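Local coordinates for protein cephalosporin hydroxylase CMCI (Streptomyces clavuligerus, PDB 2BM8) that probably takes part in the hydroxylation or methylation that introduces the 7-methoxy group during cephamycin biosynthesis, using a methyltransferase-like Rossmann domain, at residues Gln70-Asp75 with Met215-Ala220; Trp171-Leu176 with Arg208-Met213; Tyr191-Arg194 with Leu199-Glu202; Gln57-Arg62 with Phe99-Lys104. The protein carries 3 engineered substitutions. All blocks are in the same frame, centred on the assembly; numbering follows the deposited sequence.

Interaction 1 (Gln70-Asp75 with Met215-Ala220)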
loop_
_atom_site.group_PDB
_atom_site.type_symbol
_atom_site.label_atom_id
_atom_site.label_comp_id
_atom_site.label_asym_id
_atom_site.label_seq_id
_atom_site.Cartn_x
_atom_site.Cartn_y
_atom_site.Cartn_z
ATOM N N GLN B 70 -16.707 18.594 -5.835
ATOM C CA GLN B 70 -17.251 19.887 -5.455
ATOM C C GLN B 70 -16.164 20.956 -5.488
ATOM O O GLN B 70 -16.394 22.048 -6.001
ATOM C CB GLN B 70 -17.866 19.821 -4.055
ATOM C CG GLN B 70 -19.166 19.028 -3.958
ATOM C CD GLN B 70 -19.612 18.839 -2.506
ATOM O OE1 GLN B 70 -19.648 19.809 -1.727
ATOM N NE2 GLN B 70 -19.939 17.596 -2.136
ATOM N N ALA B 71 -14.987 20.638 -4.959
ATOM C CA ALA B 71 -13.848 21.576 -4.961
ATOM C C ALA B 71 -13.401 21.997 -6.370
ATOM O O ALA B 71 -13.134 23.165 -6.621
ATOM C CB ALA B 71 -12.655 20.979 -4.217
ATOM N N VAL B 72 -13.310 21.032 -7.276
ATOM C CA VAL B 72 -12.972 21.307 -8.660
ATOM C C VAL B 72 -14.040 22.204 -9.314
ATOM O O VAL B 72 -13.703 23.242 -9.873
ATOM C CB VAL B 72 -12.793 19.995 -9.456
ATOM C CG1 VAL B 72 -12.775 20.268 -10.953
ATOM C CG2 VAL B 72 -11.533 19.277 -9.010
ATOM N N TYR B 73 -15.311 21.815 -9.216
ATOM C CA TYR B 73 -16.403 22.631 -9.773
ATOM C C TYR B 73 -16.468 24.028 -9.154
ATOM O O TYR B 73 -16.918 24.960 -9.781
ATOM C CB TYR B 73 -17.772 21.954 -9.613
ATOM C CG TYR B 73 -18.070 20.899 -10.661
ATOM C CD1 TYR B 73 -18.270 19.582 -10.299
ATOM C CD2 TYR B 73 -18.171 21.227 -12.011
ATOM C CE1 TYR B 73 -18.536 18.606 -11.241
ATOM C CE2 TYR B 73 -18.445 20.256 -12.976
ATOM C CZ TYR B 73 -18.621 18.939 -12.584
ATOM O OH TYR B 73 -18.902 17.946 -13.505
ATOM N N HIS B 74 -16.039 24.172 -7.916
ATOM C CA HIS B 74 -16.063 25.477 -7.296
ATOM C C HIS B 74 -15.062 26.380 -7.997
ATOM O O HIS B 74 -15.407 27.504 -8.366
ATOM C CB HIS B 74 -15.750 25.396 -5.813
ATOM C CG HIS B 74 -15.569 26.733 -5.184
ATOM N ND1 HIS B 74 -14.376 27.415 -5.241
ATOM C CD2 HIS B 74 -16.438 27.536 -4.530
ATOM C CE1 HIS B 74 -14.510 28.574 -4.622
ATOM N NE2 HIS B 74 -15.754 28.676 -4.189
ATOM N N ASP B 75 -13.835 25.874 -8.186
ATOM C CA ASP B 75 -12.779 26.604 -8.902
ATOM C C ASP B 75 -13.200 26.925 -10.333
ATOM O O ASP B 75 -12.988 28.019 -10.806
ATOM C CB ASP B 75 -11.458 25.812 -8.927
ATOM C CG ASP B 75 -10.848 25.604 -7.527
ATOM O OD1 ASP B 75 -11.191 26.388 -6.610
ATOM O OD2 ASP B 75 -10.031 24.672 -7.257
ATOM N N MET B 215 -6.201 20.314 -18.381
ATOM C CA MET B 215 -5.315 19.631 -17.450
ATOM C C MET B 215 -5.252 20.241 -16.066
ATOM O O MET B 215 -4.704 19.616 -15.165
ATOM C CB MET B 215 -3.911 19.561 -18.026
ATOM C CG MET B 215 -3.826 18.755 -19.289
ATOM S SD MET B 215 -4.453 17.086 -19.143
ATOM C CE MET B 215 -3.028 16.299 -18.340
ATOM N N LEU B 216 -5.791 21.445 -15.887
ATOM C CA LEU B 216 -5.920 22.018 -14.548
ATOM C C LEU B 216 -6.947 21.268 -13.697
ATOM O O LEU B 216 -6.760 21.106 -12.486
ATOM C CB LEU B 216 -6.298 23.498 -14.614
ATOM C CG LEU B 216 -6.164 24.278 -13.295
ATOM C CD1 LEU B 216 -4.751 24.245 -12.779
ATOM C CD2 LEU B 216 -6.611 25.730 -13.477
ATOM N N TYR B 217 -8.018 20.805 -14.334
ATOM C CA TYR B 217 -9.110 20.130 -13.632
ATOM C C TYR B 217 -9.155 18.612 -13.838
ATOM O O TYR B 217 -9.605 17.890 -12.961
ATOM C CB TYR B 217 -10.434 20.753 -14.054
ATOM C CG TYR B 217 -10.526 22.233 -13.750
ATOM C CD1 TYR B 217 -10.850 23.152 -14.736
ATOM C CD2 TYR B 217 -10.279 22.717 -12.464
ATOM C CE1 TYR B 217 -10.932 24.518 -14.452
ATOM C CE2 TYR B 217 -10.365 24.080 -12.167
ATOM C CZ TYR B 217 -10.696 24.970 -13.162
ATOM O OH TYR B 217 -10.778 26.310 -12.863
ATOM N N ALA B 218 -8.674 18.138 -14.977
ATOM C CA ALA B 218 -8.814 16.743 -15.381
ATOM C C ALA B 218 -8.206 15.709 -14.428
ATOM O O ALA B 218 -8.704 14.607 -14.350
ATOM C CB ALA B 218 -8.230 16.538 -16.798
ATOM N N ASN B 219 -7.128 16.027 -13.726
ATOM C CA ASN B 219 -6.570 15.065 -12.752
ATOM C C ASN B 219 -6.931 15.387 -11.290
ATOM O O ASN B 219 -6.359 14.829 -10.376
ATOM C CB ASN B 219 -5.048 14.947 -12.923
ATOM C CG ASN B 219 -4.643 14.536 -14.343
ATOM O OD1 ASN B 219 -5.295 13.702 -14.976
ATOM N ND2 ASN B 219 -3.571 15.131 -14.848
ATOM N N ALA B 220 -7.898 16.263 -11.060
ATOM C CA ALA B 220 -8.121 16.789 -9.703
ATOM C C ALA B 220 -9.156 16.027 -8.864
ATOM O O ALA B 220 -9.250 16.250 -7.673
ATOM C CB ALA B 220 -8.476 18.272 -9.771
#
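Tyr-217 reaches out of the 215-220 loop to lie along the side of the helix that carries Val-72 and Asp-75, and its course shows how one long ring can join a loop to a helix. At the start, Tyr-217 CB sits 3.9 Å from Val-72 CG1. Further out the same methyl lies 3.8 Å from the ring atom CD2 of Tyr-217; the two side chains slide past each other in opposite directions. One turn on, Tyr-217 CE2 meets Asp-75 CB at 3.8 Å. At the tip, Tyr-217 OH comes within 3.5 Å of Asp-75 O, but its hydrogen bond goes to Glu-79, further along this helix. The other branch of Val-72, CG2, anti to the carbonyl carbon, presses against Ala-220 CB at 3.3 Å; the type I turn from Tyr-217 to Ala-220 brings both loop residues to the one valine. An alanine in place of Tyr-217 would remove the ring and would probably leave Val-72 CG1 poorly covered and Glu-79 without this hydroxyl partner. The contact ties the helix preceding the first central strand of a Rossmann-like methyltransferase fold to the connection between the last two strands, 211-214 and 228-231, which run antiparallel to each other.

Interaction 2 (Trp171-Leu176 with Arg208-Met213)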
loop_
_atom_site.group_PDB
_atom_site.type_symbol
_atom_site.label_atom_id
_atom_site.label_comp_id
_atom_site.label_asym_id
_atom_site.label_seq_id
_atom_site.Cartn_x
_atom_site.Cartn_y
_atom_site.Cartn_z
ATOM N N TRP B 171 -23.319 16.857 -31.468
ATOM C CA TRP B 171 -24.392 17.839 -31.484
ATOM C C TRP B 171 -23.982 19.115 -30.738
ATOM O O TRP B 171 -24.173 20.222 -31.242
ATOM C CB TRP B 171 -25.700 17.274 -30.903
ATOM C CG TRP B 171 -26.749 18.336 -30.814
ATOM C CD1 TRP B 171 -27.631 18.710 -31.793
ATOM C CD2 TRP B 171 -26.979 19.217 -29.710
ATOM N NE1 TRP B 171 -28.407 19.755 -31.353
ATOM C CE2 TRP B 171 -28.027 20.088 -30.080
ATOM C CE3 TRP B 171 -26.410 19.351 -28.434
ATOM C CZ2 TRP B 171 -28.519 21.073 -29.229
ATOM C CZ3 TRP B 171 -26.897 20.331 -27.584
ATOM C CH2 TRP B 171 -27.942 21.186 -27.990
ATOM N N ALA B 172 -23.406 18.961 -29.551
ATOM C CA ALA B 172 -23.076 20.115 -28.722
ATOM C C ALA B 172 -21.972 20.945 -29.353
ATOM O O ALA B 172 -22.011 22.159 -29.288
ATOM C CB ALA B 172 -22.689 19.685 -27.313
ATOM N N VAL B 173 -21.003 20.291 -29.976
ATOM C CA VAL B 173 -19.887 20.990 -30.595
ATOM C C VAL B 173 -20.383 21.825 -31.771
ATOM O O VAL B 173 -19.930 22.947 -31.957
ATOM C CB VAL B 173 -18.781 20.002 -31.086
ATOM C CG1 VAL B 173 -17.978 20.591 -32.241
ATOM C CG2 VAL B 173 -17.847 19.608 -29.933
ATOM N N ASP B 174 -21.314 21.277 -32.550
ATOM C CA ASP B 174 -21.806 21.925 -33.767
ATOM C C ASP B 174 -22.905 22.965 -33.485
ATOM O O ASP B 174 -22.982 23.982 -34.177
ATOM C CB ASP B 174 -22.341 20.870 -34.762
ATOM C CG ASP B 174 -21.231 19.966 -35.351
ATOM O OD1 ASP B 174 -20.055 20.388 -35.431
ATOM O OD2 ASP B 174 -21.459 18.810 -35.780
ATOM N N HIS B 175 -23.733 22.716 -32.464
ATOM C CA HIS B 175 -24.979 23.466 -32.250
ATOM C C HIS B 175 -25.073 24.232 -30.916
ATOM O O HIS B 175 -25.988 25.030 -30.740
ATOM C CB HIS B 175 -26.189 22.515 -32.368
ATOM C CG HIS B 175 -26.317 21.852 -33.711
ATOM N ND1 HIS B 175 -25.988 20.527 -33.926
ATOM C CD2 HIS B 175 -26.729 22.337 -34.911
ATOM C CE1 HIS B 175 -26.187 20.228 -35.201
ATOM N NE2 HIS B 175 -26.637 21.308 -35.817
ATOM N N LEU B 176 -24.143 24.008 -29.988
ATOM C CA LEU B 176 -24.256 24.573 -28.641
ATOM C C LEU B 176 -23.026 25.316 -28.121
ATOM O O LEU B 176 -23.129 26.468 -27.734
ATOM C CB LEU B 176 -24.632 23.477 -27.633
ATOM C CG LEU B 176 -25.173 23.963 -26.279
ATOM C CD1 LEU B 176 -26.132 25.144 -26.412
ATOM C CD2 LEU B 176 -25.854 22.831 -25.537
ATOM N N ARG B 208 -10.490 16.119 -31.827
ATOM C CA ARG B 208 -9.268 16.852 -31.480
ATOM C C ARG B 208 -9.110 18.272 -32.084
ATOM O O ARG B 208 -8.258 19.041 -31.656
ATOM C CB ARG B 208 -8.037 16.010 -31.828
ATOM C CG ARG B 208 -7.828 15.743 -33.336
ATOM C CD ARG B 208 -6.850 16.694 -34.018
ATOM N NE ARG B 208 -5.562 16.747 -33.323
ATOM C CZ ARG B 208 -4.831 17.857 -33.137
ATOM N NH1 ARG B 208 -5.229 19.043 -33.607
ATOM N NH2 ARG B 208 -3.669 17.772 -32.483
ATOM N N ASP B 209 -9.905 18.628 -33.078
ATOM C CA ASP B 209 -9.814 19.975 -33.643
ATOM C C ASP B 209 -10.732 20.943 -32.919
ATOM O O ASP B 209 -10.675 22.148 -33.176
ATOM C CB ASP B 209 -10.141 19.962 -35.134
ATOM C CG ASP B 209 -9.216 19.055 -35.913
ATOM O OD1 ASP B 209 -7.990 19.336 -35.917
ATOM O OD2 ASP B 209 -9.624 18.031 -36.527
ATOM N N VAL B 210 -11.563 20.405 -32.021
ATOM C CA VAL B 210 -12.650 21.145 -31.399
ATOM C C VAL B 210 -12.715 21.072 -29.872
ATOM O O VAL B 210 -13.313 21.933 -29.260
ATOM C CB VAL B 210 -14.016 20.684 -31.961
ATOM C CG1 VAL B 210 -14.123 21.046 -33.441
ATOM C CG2 VAL B 210 -14.233 19.193 -31.754
ATOM N N LEU B 211 -12.128 20.048 -29.261
ATOM C CA LEU B 211 -12.172 19.882 -27.812
ATOM C C LEU B 211 -10.791 19.510 -27.278
ATOM O O LEU B 211 -10.047 18.755 -27.912
ATOM C CB LEU B 211 -13.183 18.804 -27.417
ATOM C CG LEU B 211 -14.678 19.121 -27.534
ATOM C CD1 LEU B 211 -15.496 17.864 -27.260
ATOM C CD2 LEU B 211 -15.094 20.230 -26.595
ATOM N N SER B 212 -10.457 20.059 -26.117
ATOM C CA SER B 212 -9.202 19.786 -25.436
ATOM C C SER B 212 -9.526 19.164 -24.083
ATOM O O SER B 212 -10.606 19.389 -23.555
ATOM C CB SER B 212 -8.431 21.089 -25.195
ATOM O OG SER B 212 -8.949 21.780 -24.037
ATOM N N MET B 213 -8.604 18.387 -23.532
ATOM C CA MET B 213 -8.692 17.999 -22.130
ATOM C C MET B 213 -8.028 19.084 -21.282
ATOM O O MET B 213 -6.845 19.384 -21.462
ATOM C CB MET B 213 -8.012 16.661 -21.879
ATOM C CG MET B 213 -8.115 16.209 -20.439
ATOM S SD MET B 213 -7.801 14.464 -20.224
ATOM C CE MET B 213 -6.226 14.303 -21.061
#
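Val-173 and Val-210 bring the backbones nearest, their CA atoms 7.3 Å apart, where the last turns of helix 165-175 pass the residues leading into strand 211-214. All the contact is hydrocarbon, and Val-173 carries the helix side of it alone, with both of its methyl branches in use. Its CG1, anti to the backbone N (chi1 154°), rests 4.0 Å from Val-210 CB and equally near the CG2 of that valine, the two side chains crossing at about a right angle. The second branch of Val-173, CG2, turns to the next residue and lies 4.0 Å from Leu-211 CD1, the leucine's extended chain bringing its end over to the helix. Replacing Val-173 by glycine would probably open a gap between helix and strand, leaving Val-210 and Leu-211 without their partner on this helix. Tyr-4 of the third subunit also packs on Val-173, while Asn-2 of that chain touches Val-210, so the seam is covered by another copy of the protein. On the strand side, Met-213 pairs with an antiparallel strand of the second subunit. This is the helix-on-sheet packing of a Rossmann-like fold: a helix from the crossover between strands 155-159 and 182-185 meets the start of the strand outermost in the chain's own sheet.

Interaction 3 (Tyr191-Arg194 with Leu199-Glu202). Engineered in segment 199-202: Phe-200 (natural residue Leu).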
loop_
_atom_site.group_PDB
_atom_site.type_symbol
_atom_site.label_atom_id
_atom_site.label_comp_id
_atom_site.label_asym_id
_atom_site.label_seq_id
_atom_site.Cartn_x
_atom_site.Cartn_y
_atom_site.Cartn_z
ATOM N N TYR B 191 -13.650 3.794 -17.533
ATOM C CA TYR B 191 -14.216 2.464 -17.803
ATOM C C TYR B 191 -14.317 2.145 -19.310
ATOM O O TYR B 191 -14.034 1.041 -19.727
ATOM C CB TYR B 191 -15.583 2.294 -17.108
ATOM C CG TYR B 191 -15.506 2.369 -15.593
ATOM C CD1 TYR B 191 -15.575 3.590 -14.936
ATOM C CD2 TYR B 191 -15.354 1.220 -14.820
ATOM C CE1 TYR B 191 -15.488 3.682 -13.551
ATOM C CE2 TYR B 191 -15.278 1.290 -13.431
ATOM C CZ TYR B 191 -15.347 2.529 -12.804
ATOM O OH TYR B 191 -15.277 2.617 -11.432
ATOM N N TRP B 192 -14.723 3.114 -20.119
ATOM C CA TRP B 192 -14.735 2.943 -21.564
ATOM C C TRP B 192 -13.328 2.677 -22.119
ATOM O O TRP B 192 -13.185 1.922 -23.058
ATOM C CB TRP B 192 -15.324 4.173 -22.263
ATOM C CG TRP B 192 -16.801 4.315 -22.141
ATOM C CD1 TRP B 192 -17.706 3.325 -21.916
ATOM C CD2 TRP B 192 -17.552 5.527 -22.253
ATOM N NE1 TRP B 192 -18.975 3.849 -21.867
ATOM C CE2 TRP B 192 -18.910 5.199 -22.074
ATOM C CE3 TRP B 192 -17.214 6.864 -22.481
ATOM C CZ2 TRP B 192 -19.934 6.157 -22.111
ATOM C CZ3 TRP B 192 -18.240 7.823 -22.525
ATOM C CH2 TRP B 192 -19.581 7.457 -22.344
ATOM N N TYR B 193 -12.307 3.296 -21.540
ATOM C CA TYR B 193 -10.937 3.077 -21.974
ATOM C C TYR B 193 -10.427 1.701 -21.544
ATOM O O TYR B 193 -9.591 1.095 -22.227
ATOM C CB TYR B 193 -10.006 4.158 -21.423
ATOM C CG TYR B 193 -8.581 3.994 -21.883
ATOM C CD1 TYR B 193 -8.271 3.953 -23.236
ATOM C CD2 TYR B 193 -7.540 3.871 -20.975
ATOM C CE1 TYR B 193 -6.946 3.803 -23.676
ATOM C CE2 TYR B 193 -6.203 3.725 -21.412
ATOM C CZ TYR B 193 -5.925 3.691 -22.760
ATOM O OH TYR B 193 -4.630 3.540 -23.203
ATOM N N ARG B 194 -10.926 1.213 -20.418
ATOM C CA ARG B 194 -10.556 -0.109 -19.934
ATOM C C ARG B 194 -11.180 -1.235 -20.752
ATOM O O ARG B 194 -10.560 -2.256 -20.974
ATOM C CB ARG B 194 -10.971 -0.279 -18.472
ATOM C CG ARG B 194 -10.513 -1.601 -17.859
ATOM C CD ARG B 194 -10.431 -1.590 -16.347
ATOM N NE ARG B 194 -9.994 -2.870 -15.793
ATOM C CZ ARG B 194 -8.753 -3.335 -15.863
ATOM N NH1 ARG B 194 -7.791 -2.643 -16.482
ATOM N NH2 ARG B 194 -8.469 -4.510 -15.310
ATOM N N LEU B 199 -11.546 1.615 -29.629
ATOM C CA LEU B 199 -12.662 2.406 -30.116
ATOM C C LEU B 199 -12.732 3.719 -29.350
ATOM O O LEU B 199 -13.030 4.771 -29.920
ATOM C CB LEU B 199 -13.978 1.645 -29.960
ATOM C CG LEU B 199 -14.246 0.556 -30.990
ATOM C CD1 LEU B 199 -15.386 -0.314 -30.501
ATOM C CD2 LEU B 199 -14.548 1.152 -32.368
ATOM N N PHE B 200 -12.452 3.670 -28.055
ATOM C CA PHE B 200 -12.524 4.879 -27.266
ATOM C C PHE B 200 -11.517 5.902 -27.756
ATOM O O PHE B 200 -11.858 7.044 -27.956
ATOM C CB PHE B 200 -12.305 4.632 -25.785
ATOM C CG PHE B 200 -12.379 5.890 -24.979
ATOM C CD1 PHE B 200 -13.603 6.498 -24.751
ATOM C CD2 PHE B 200 -11.222 6.496 -24.504
ATOM C CE1 PHE B 200 -13.678 7.688 -24.041
ATOM C CE2 PHE B 200 -11.283 7.672 -23.790
ATOM C CZ PHE B 200 -12.508 8.276 -23.556
ATOM N N SER B 201 -10.280 5.473 -27.949
ATOM C CA SER B 201 -9.198 6.364 -28.363
ATOM C C SER B 201 -9.467 7.004 -29.710
ATOM O O SER B 201 -9.128 8.157 -29.935
ATOM C CB SER B 201 -7.898 5.589 -28.431
ATOM O OG SER B 201 -7.617 5.031 -27.164
ATOM N N GLU B 202 -10.073 6.240 -30.603
ATOM C CA GLU B 202 -10.470 6.744 -31.900
ATOM C C GLU B 202 -11.578 7.789 -31.762
ATOM O O GLU B 202 -11.492 8.861 -32.335
ATOM C CB GLU B 202 -10.943 5.583 -32.781
ATOM C CG GLU B 202 -10.753 5.825 -34.273
ATOM C CD GLU B 202 -11.671 4.986 -35.152
ATOM O OE1 GLU B 202 -11.278 4.699 -36.304
ATOM O OE2 GLU B 202 -12.785 4.618 -34.714
#
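Phe-200, an engineered residue where the natural sequence has leucine, fills the angle between Trp-192 and Tyr-193 as helix 197-205 faces helix 189-195. This is the closer-packed part of the contact. A chi1 of 180° swings Phe-200 CG away from the backbone N and across to the other helix, and the ring atom CD1 of Phe-200 approaches Trp-192 CB at 3.8 Å. Farther out, Phe-200 CE1 comes to the edge of the indole, 4.0 Å from Trp-192 CE3. The opposite flank of the ring is held more loosely: Phe-200 CD2 stands 4.1 Å from Tyr-193 CB. The side chains of both Trp-192 and Tyr-193 cross that of Phe-200 at about a right angle. Toward the partly exposed side the packing thins to Ser-201 OG, which lies 3.8 Å from Tyr-193 CE1 at the edge of the tyrosine ring, while the hydrogen bond of the serine hydroxyl goes back to Pro-197 O. Other subunits complete the cluster: Trp-41 of the second meets Tyr-193 and Phe-200 edge-to-face, and Leu-12 of the third packs on Trp-192 and Phe-200. Contact made mostly of hydrocarbon, ring carbons and the CB atoms behind them, suggests that in the deposited protein the two helices are held together here mainly by apolar burial.

Interaction 4 (Gln57-Arg62 with Phe99-Lys104)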
loop_
_atom_site.group_PDB
_atom_site.type_symbol
_atom_site.label_atom_id
_atom_site.label_comp_id
_atom_site.label_asym_id
_atom_site.label_seq_id
_atom_site.Cartn_x
_atom_site.Cartn_y
_atom_site.Cartn_z
ATOM N N GLN B 57 -24.136 15.117 1.537
ATOM C CA GLN B 57 -25.385 15.851 1.361
ATOM C C GLN B 57 -25.122 17.303 1.070
ATOM O O GLN B 57 -24.008 17.789 1.212
ATOM C CB GLN B 57 -26.277 15.746 2.607
ATOM C CG GLN B 57 -25.651 16.344 3.858
ATOM C CD GLN B 57 -26.665 16.861 4.876
ATOM O OE1 GLN B 57 -27.526 17.685 4.554
ATOM N NE2 GLN B 57 -26.541 16.396 6.115
ATOM N N TRP B 58 -26.172 17.988 0.661
ATOM C CA TRP B 58 -26.175 19.431 0.584
ATOM C C TRP B 58 -27.557 19.899 1.017
ATOM O O TRP B 58 -28.534 19.573 0.366
ATOM C CB TRP B 58 -25.844 19.867 -0.829
ATOM C CG TRP B 58 -25.937 21.308 -1.011
ATOM C CD1 TRP B 58 -26.909 21.979 -1.667
ATOM C CD2 TRP B 58 -25.034 22.288 -0.517
ATOM N NE1 TRP B 58 -26.658 23.327 -1.636
ATOM C CE2 TRP B 58 -25.509 23.544 -0.930
ATOM C CE3 TRP B 58 -23.842 22.233 0.213
ATOM C CZ2 TRP B 58 -24.850 24.732 -0.629
ATOM C CZ3 TRP B 58 -23.183 23.423 0.509
ATOM C CH2 TRP B 58 -23.687 24.649 0.089
ATOM N N ARG B 59 -27.636 20.623 2.130
ATOM C CA ARG B 59 -28.906 21.064 2.704
ATOM C C ARG B 59 -30.008 20.004 2.695
ATOM O O ARG B 59 -31.110 20.257 2.217
ATOM C CB ARG B 59 -29.414 22.283 1.948
ATOM C CG ARG B 59 -28.433 23.405 1.882
ATOM C CD ARG B 59 -28.926 24.648 1.138
ATOM N NE ARG B 59 -30.373 24.702 0.959
ATOM C CZ ARG B 59 -31.000 25.600 0.211
ATOM N NH1 ARG B 59 -30.334 26.554 -0.426
ATOM N NH2 ARG B 59 -32.323 25.567 0.119
ATOM N N GLY B 60 -29.704 18.810 3.182
ATOM C CA GLY B 60 -30.713 17.774 3.352
ATOM C C GLY B 60 -31.089 16.991 2.101
ATOM O O GLY B 60 -32.000 16.158 2.142
ATOM N N LEU B 61 -30.397 17.254 0.995
ATOM C CA LEU B 61 -30.490 16.422 -0.216
ATOM C C LEU B 61 -29.198 15.654 -0.389
ATOM O O LEU B 61 -28.123 16.168 -0.113
ATOM C CB LEU B 61 -30.712 17.272 -1.469
ATOM C CG LEU B 61 -31.721 18.392 -1.285
ATOM C CD1 LEU B 61 -31.612 19.419 -2.386
ATOM C CD2 LEU B 61 -33.120 17.784 -1.194
ATOM N N ARG B 62 -29.312 14.422 -0.871
ATOM C CA ARG B 62 -28.137 13.613 -1.167
ATOM C C ARG B 62 -27.322 14.278 -2.260
ATOM O O ARG B 62 -27.890 14.801 -3.216
ATOM C CB ARG B 62 -28.566 12.233 -1.619
ATOM C CG ARG B 62 -29.259 11.455 -0.528
ATOM C CD ARG B 62 -29.501 10.038 -0.866
ATOM N NE ARG B 62 -28.260 9.420 -1.268
ATOM C CZ ARG B 62 -28.123 8.469 -2.176
ATOM N NH1 ARG B 62 -29.174 7.944 -2.799
ATOM N NH2 ARG B 62 -26.901 8.039 -2.449
ATOM N N PHE B 99 -25.325 23.576 -7.478
ATOM C CA PHE B 99 -24.822 24.472 -8.521
ATOM C C PHE B 99 -25.511 25.831 -8.473
ATOM O O PHE B 99 -24.861 26.862 -8.629
ATOM C CB PHE B 99 -25.030 23.876 -9.918
ATOM C CG PHE B 99 -23.956 22.930 -10.348
ATOM C CD1 PHE B 99 -24.276 21.649 -10.775
ATOM C CD2 PHE B 99 -22.627 23.317 -10.355
ATOM C CE1 PHE B 99 -23.292 20.772 -11.183
ATOM C CE2 PHE B 99 -21.637 22.442 -10.770
ATOM C CZ PHE B 99 -21.976 21.166 -11.179
ATOM N N ARG B 100 -26.829 25.810 -8.280
ATOM C CA ARG B 100 -27.631 27.019 -8.144
ATOM C C ARG B 100 -27.202 27.828 -6.931
ATOM O O ARG B 100 -26.916 29.006 -7.036
ATOM C CB ARG B 100 -29.117 26.668 -8.023
ATOM C CG ARG B 100 -30.038 27.868 -8.157
ATOM C CD ARG B 100 -30.389 28.577 -6.828
ATOM N NE ARG B 100 -30.715 27.635 -5.754
ATOM C CZ ARG B 100 -31.854 26.951 -5.672
ATOM N NH1 ARG B 100 -32.797 27.087 -6.591
ATOM N NH2 ARG B 100 -32.055 26.114 -4.675
ATOM N N ASP B 101 -27.167 27.190 -5.772
ATOM C CA ASP B 101 -26.742 27.861 -4.545
ATOM C C ASP B 101 -25.375 28.500 -4.724
ATOM O O ASP B 101 -25.191 29.657 -4.398
ATOM C CB ASP B 101 -26.665 26.875 -3.391
ATOM C CG ASP B 101 -28.015 26.476 -2.875
ATOM O OD1 ASP B 101 -29.045 27.004 -3.316
ATOM O OD2 ASP B 101 -28.133 25.614 -2.009
ATOM N N LEU B 102 -24.442 27.737 -5.277
ATOM C CA LEU B 102 -23.047 28.142 -5.348
ATOM C C LEU B 102 -22.847 29.306 -6.300
ATOM O O LEU B 102 -22.032 30.184 -6.054
ATOM C CB LEU B 102 -22.198 26.954 -5.799
ATOM C CG LEU B 102 -20.717 26.980 -5.464
ATOM C CD1 LEU B 102 -20.451 27.536 -4.077
ATOM C CD2 LEU B 102 -20.174 25.582 -5.577
ATOM N N THR B 103 -23.595 29.305 -7.393
ATOM C CA THR B 103 -23.580 30.413 -8.320
ATOM C C THR B 103 -24.223 31.678 -7.708
ATOM O O THR B 103 -23.782 32.776 -7.998
ATOM C CB THR B 103 -24.269 30.026 -9.665
ATOM O OG1 THR B 103 -25.529 29.390 -9.435
ATOM C CG2 THR B 103 -23.464 28.981 -10.410
ATOM N N LYS B 104 -25.247 31.527 -6.863
ATOM C CA LYS B 104 -25.873 32.677 -6.195
ATOM C C LYS B 104 -24.928 33.346 -5.214
ATOM O O LYS B 104 -24.821 34.570 -5.184
ATOM C CB LYS B 104 -27.149 32.279 -5.449
ATOM C CG LYS B 104 -28.318 31.877 -6.336
ATOM C CD LYS B 104 -29.098 33.080 -6.866
ATOM C CE LYS B 104 -30.298 32.631 -7.714
ATOM N NZ LYS B 104 -31.356 31.970 -6.873
#
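Trp-58 and Arg-59 reach from a tight beta hairpin, closed by a type I' turn from Trp-58 to Leu-61, to the carboxylate of Asp-101 on helix 94-106. One oxygen serves the hairpin. Asp-101 OD2 accepts the indole N-H of Trp-58 NE1 at 2.7 Å and 152°; OD2 lies close to the indole plane, and the N-H reaches it on the anti side, well tilted out of the carboxylate plane. The same Asp-101 OD2 takes a weak, bent bond from Arg-59 NH1 at 2.9 Å, part of a salt bridge; the guanidinium and carboxylate planes are nearly parallel, but OD2 meets the guanidinium obliquely. The other oxygen serves the helix: Arg-100 NE points to Asp-101 OD1 at 3.0 Å in a nearly straight bond of 166°, and Arg-100 NH2 adds a weak one. Buried Asp-101 is thus gripped through both oxygens, and two flanking arginines would probably favour its charged form. Asp-128 is a second acceptor for each, receiving NH2 of Arg-59 and NH2 of Arg-100, and Arg-100 NH1 goes to the carbonyl of Glu-130. Within the hairpin, Trp-58 and Leu-61 bond to each other through N and O both ways, and Gly-60 N is taken up by Gln-57 OE1 at 2.8 Å, bracing the turn. Trp-58 points its NE1 at the helix, while Arg-59 CG rests over one face of the indole, toward the rim.

How the interactions relate
Interactions 1 and 4 share a neighbourhood: helices 67-80 and 94-106 touch through Tyr-73 with Phe-99 and His-74 with Leu-102. Interaction 1 joins helix 67-80 to a loop, and interaction 4 joins a hairpin to helix 94-106. Interaction 2 adjoins interaction 1 where Met-213 of strand 211-214 meets Ala-218 of the loop that follows. Interactions 2 and 4 are buried, yet they differ sharply: the former is purely aliphatic, the latter a charge network. Interactions 1 and 3 are only partly buried and mix aromatic rings with small aliphatic or hydroxyl groups. Interaction 3 lies on the opposite side of the chain's centre from interaction 4. Other subunits touch all four.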